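Local atomic coordinates of GTP-binding protein REM 1 (Homo sapiens, PDB entry 2NZJ), a protein that binds guanine nucleotides as a Ras-family small GTPase of the Rad and Gem-like type, and probably acts as a GDP/GTP-dependent signalling switch. Residues A[19-23]-A[150-156]. Numbering follows the deposited sequence.
Sequences SLASL and ATLQHNV. With GDP (guanosine-5'-diphosphate), chain G.
S19 and A150 meet through their CB atoms, 3.8 Å apart, while one binds the alpha phosphate and the other the guanine of the same GDP, so the contact closes through the nucleotide although no hydrogen bond joins the two segments directly. On the phosphate side, S19 grips O2A of GDP twice, from its backbone N and from OG at 2.7 Å; with OG beside the backbone N (chi1 -53°), both donors reach one oxygen. On the base side, A150 N donates to GDP O6 at 2.8 Å, with an N-H...O angle of 142°. Across the segments themselves the packing is mainly aliphatic. L20 CD2 lies 4.0 Å from V156 CG2 and also touches the A150 methyl. L23 spreads over the loop and the start of the next helix: CD1 lies against the backbone of A150, 3.3 Å from its O, and also reaches CB; CD2 lies 3.7 Å from OE1 of Q153, whose side chain crosses it at about a right angle; CB meets V156 CG1 at 3.9 Å. Cutting L23 back to an alanine would keep CB near V156 but remove both methyls, and is likely to open a gap beside the A150 carbonyl and Q153. Helix 17-25, whose first residues close the probable P-loop, thus packs on the base-recognition loop and V156 of helix 156-171, as in Ras-like G-domains, whose guanine-binding S-A motif supplies the amide to O6.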
ATOM      1  N   SER A  19       2.393  10.319   2.207  1.00 18.59           N
ATOM      2  CA  SER A  19       3.673  10.266   2.906  1.00 18.80           C
ATOM      3  C   SER A  19       4.470   9.006   2.534  1.00 18.95           C
ATOM      4  O   SER A  19       5.657   9.092   2.209  1.00 19.14           O
ATOM      5  CB  SER A  19       3.455  10.335   4.409  1.00 18.72           C
ATOM      6  OG  SER A  19       2.668  11.463   4.742  1.00 18.17           O
ATOM      7  N   LEU A  20       3.795   7.854   2.534  1.00 18.78           N
ATOM      8  CA  LEU A  20       4.416   6.601   2.151  1.00 18.52           C
ATOM      9  C   LEU A  20       4.916   6.669   0.701  1.00 18.98           C
ATOM     10  O   LEU A  20       6.004   6.206   0.387  1.00 18.89           O
ATOM     11  CB  LEU A  20       3.419   5.446   2.321  1.00 18.65           C
ATOM     12  CG  LEU A  20       2.940   5.137   3.755  1.00 18.29           C
ATOM     13  CD1 LEU A  20       1.835   4.117   3.737  1.00 18.99           C
ATOM     14  CD2 LEU A  20       4.050   4.665   4.668  1.00 15.43           C
ATOM     15  N   ALA A  21       4.125   7.272  -0.181  1.00 19.57           N
ATOM     16  CA  ALA A  21       4.515   7.414  -1.586  1.00 19.76           C
ATOM     17  C   ALA A  21       5.726   8.315  -1.771  1.00 19.84           C
ATOM     18  O   ALA A  21       6.585   8.009  -2.597  1.00 19.81           O
ATOM     19  CB  ALA A  21       3.332   7.895  -2.447  1.00 19.64           C
ATOM     20  N   SER A  22       5.805   9.401  -1.007  1.00 20.14           N
ATOM     21  CA  SER A  22       6.936  10.328  -1.119  1.00 20.85           C
ATOM     22  C   SER A  22       8.238   9.698  -0.650  1.00 20.66           C
ATOM     23  O   SER A  22       9.294   9.955  -1.213  1.00 20.80           O
ATOM     24  CB  SER A  22       6.705  11.609  -0.305  1.00 21.24           C
ATOM     25  OG  SER A  22       5.469  12.225  -0.651  1.00 23.75           O
ATOM     26  N   LEU A  23       8.171   8.906   0.407  1.00 20.70           N
ATOM     27  CA  LEU A  23       9.337   8.163   0.853  1.00 20.65           C
ATOM     28  C   LEU A  23       9.740   7.146  -0.210  1.00 20.69           C
ATOM     29  O   LEU A  23      10.920   6.945  -0.462  1.00 20.40           O
ATOM     30  CB  LEU A  23       9.070   7.479   2.201  1.00 20.71           C
ATOM     31  CG  LEU A  23       9.010   8.431   3.413  1.00 20.85           C
ATOM     32  CD1 LEU A  23       8.640   7.641   4.680  1.00 19.75           C
ATOM     33  CD2 LEU A  23      10.337   9.211   3.599  1.00 17.66           C
ATOM     34  N   ALA A 150       5.712   6.473   8.527  1.00 30.79           N
ATOM     35  CA  ALA A 150       6.370   7.351   7.577  1.00 31.35           C
ATOM     36  C   ALA A 150       7.228   8.411   8.277  1.00 32.19           C
ATOM     37  O   ALA A 150       8.229   8.869   7.720  1.00 32.81           O
ATOM     38  CB  ALA A 150       5.347   8.014   6.673  1.00 31.29           C
ATOM     39  N   THR A 151       6.844   8.822   9.484  1.00 33.03           N
ATOM     40  CA  THR A 151       7.585   9.881  10.193  1.00 33.40           C
ATOM     41  C   THR A 151       8.858   9.366  10.874  1.00 33.56           C
ATOM     42  O   THR A 151       9.816  10.123  11.024  1.00 33.73           O
ATOM     43  CB  THR A 151       6.708  10.600  11.233  1.00 33.32           C
ATOM     44  OG1 THR A 151       6.258   9.653  12.199  1.00 35.99           O
ATOM     45  CG2 THR A 151       5.498  11.230  10.577  1.00 33.09           C
ATOM     46  N   LEU A 152       8.868   8.098  11.291  1.00 33.65           N
ATOM     47  CA  LEU A 152      10.099   7.451  11.781  1.00 33.61           C
ATOM     48  C   LEU A 152      10.844   6.731  10.670  1.00 33.49           C
ATOM     49  O   LEU A 152      11.923   6.205  10.894  1.00 33.80           O
ATOM     50  CB  LEU A 152       9.800   6.409  12.856  1.00 33.78           C
ATOM     51  CG  LEU A 152       9.588   6.814  14.296  1.00 34.57           C
ATOM     52  CD1 LEU A 152       9.749   5.534  15.086  1.00 35.32           C
ATOM     53  CD2 LEU A 152      10.560   7.920  14.795  1.00 33.94           C
ATOM     54  N   GLN A 153      10.255   6.677   9.483  1.00 33.37           N
ATOM     55  CA  GLN A 153      10.816   5.904   8.358  1.00 33.27           C
ATOM     56  C   GLN A 153      11.051   4.447   8.768  1.00 32.69           C
ATOM     57  O   GLN A 153      12.119   3.909   8.629  1.00 32.68           O
ATOM     58  CB  GLN A 153      12.060   6.597   7.783  1.00 32.94           C
ATOM     59  CG  GLN A 153      11.704   8.035   7.293  1.00 34.45           C
ATOM     60  CD  GLN A 153      12.888   8.865   6.738  1.00 34.20           C
ATOM     61  OE1 GLN A 153      13.342   8.645   5.623  1.00 34.74           O
ATOM     62  NE2 GLN A 153      13.339   9.854   7.511  1.00 35.17           N
ATOM     63  N   HIS A 154      10.003   3.831   9.300  1.00 32.40           N
ATOM     64  CA  HIS A 154      10.077   2.471   9.778  1.00 31.98           C
ATOM     65  C   HIS A 154       9.190   1.575   8.923  1.00 31.56           C
ATOM     66  O   HIS A 154       8.008   1.861   8.743  1.00 31.90           O
ATOM     67  CB  HIS A 154       9.658   2.435  11.231  1.00 32.00           C
ATOM     68  CG  HIS A 154       9.493   1.062  11.770  1.00 32.61           C
ATOM     69  ND1 HIS A 154       8.273   0.578  12.197  1.00 34.87           N
ATOM     70  CD2 HIS A 154      10.379   0.055  11.932  1.00 32.31           C
ATOM     71  CE1 HIS A 154       8.422  -0.665  12.621  1.00 33.46           C
ATOM     72  NE2 HIS A 154       9.688  -1.007  12.464  1.00 32.62           N
ATOM     73  N   ASN A 155       9.786   0.507   8.392  1.00 31.10           N
ATOM     74  CA  ASN A 155       9.123  -0.511   7.569  1.00 30.70           C
ATOM     75  C   ASN A 155       8.602  -0.010   6.232  1.00 30.99           C
ATOM     76  O   ASN A 155       7.812  -0.708   5.575  1.00 31.28           O
ATOM     77  CB  ASN A 155       8.005  -1.228   8.349  1.00 30.58           C
ATOM     78  CG  ASN A 155       8.493  -2.470   9.076  1.00 30.39           C
ATOM     79  OD1 ASN A 155       9.577  -2.952   8.815  1.00 32.53           O
ATOM     80  ND2 ASN A 155       7.672  -3.011   9.966  1.00 29.29           N
ATOM     81  N   VAL A 156       9.036   1.173   5.806  1.00 30.69           N
ATOM     82  CA  VAL A 156       8.575   1.712   4.535  1.00 31.00           C
ATOM     83  C   VAL A 156       9.294   1.057   3.384  1.00 31.03           C
ATOM     84  O   VAL A 156       8.652   0.552   2.468  1.00 31.39           O
ATOM     85  CB  VAL A 156       8.717   3.234   4.467  1.00 31.02           C
ATOM     86  CG1 VAL A 156       8.283   3.753   3.100  1.00 30.30           C
ATOM     87  CG2 VAL A 156       7.844   3.869   5.577  1.00 31.70           C
TER
HETATM   88  PB  GDP G1001      -3.050  10.785   2.986  1.00 32.47           P
HETATM   89  O1B GDP G1001      -3.462   9.361   3.255  1.00 32.09           O
HETATM   90  O2B GDP G1001      -2.237  10.950   1.748  1.00 29.89           O
HETATM   91  O3B GDP G1001      -4.344  11.575   2.877  1.00 35.38           O
HETATM   92  O3A GDP G1001      -2.240  11.188   4.287  1.00 33.98           O
HETATM   93  PA  GDP G1001      -0.985  12.165   4.205  1.00 35.16           P
HETATM   94  O1A GDP G1001      -1.369  13.392   3.429  1.00 35.30           O
HETATM   95  O2A GDP G1001       0.226  11.495   3.637  1.00 34.45           O
HETATM   96  O5' GDP G1001      -0.709  12.427   5.761  1.00 34.03           O
HETATM   97  C5' GDP G1001      -1.732  12.901   6.637  1.00 34.28           C
HETATM   98  C4' GDP G1001      -1.068  13.461   7.897  1.00 37.03           C
HETATM   99  O4' GDP G1001      -0.606  12.377   8.752  1.00 36.56           O
HETATM  100  C3' GDP G1001       0.165  14.329   7.574  1.00 37.76           C
HETATM  101  O3' GDP G1001       0.214  15.525   8.373  1.00 41.47           O
HETATM  102  C2' GDP G1001       1.343  13.435   7.927  1.00 37.59           C
HETATM  103  O2' GDP G1001       2.473  14.158   8.404  1.00 40.17           O
HETATM  104  C1' GDP G1001       0.797  12.490   8.987  1.00 36.34           C
HETATM  105  N9  GDP G1001       1.405  11.150   8.890  1.00 36.66           N
HETATM  106  C8  GDP G1001       1.531  10.357   7.796  1.00 37.19           C
HETATM  107  N7  GDP G1001       2.123   9.172   8.106  1.00 35.78           N
HETATM  108  C5  GDP G1001       2.368   9.212   9.410  1.00 35.79           C
HETATM  109  C6  GDP G1001       2.994   8.317  10.381  1.00 36.86           C
HETATM  110  O6  GDP G1001       3.426   7.214   9.982  1.00 36.67           O
HETATM  111  N1  GDP G1001       3.063   8.730  11.662  1.00 36.72           N
HETATM  112  C2  GDP G1001       2.605   9.933  12.069  1.00 36.67           C
HETATM  113  N2  GDP G1001       2.685  10.330  13.366  1.00 36.34           N
HETATM  114  N3  GDP G1001       2.038  10.807  11.215  1.00 37.24           N
HETATM  115  C4  GDP G1001       1.901  10.500   9.916  1.00 36.60           C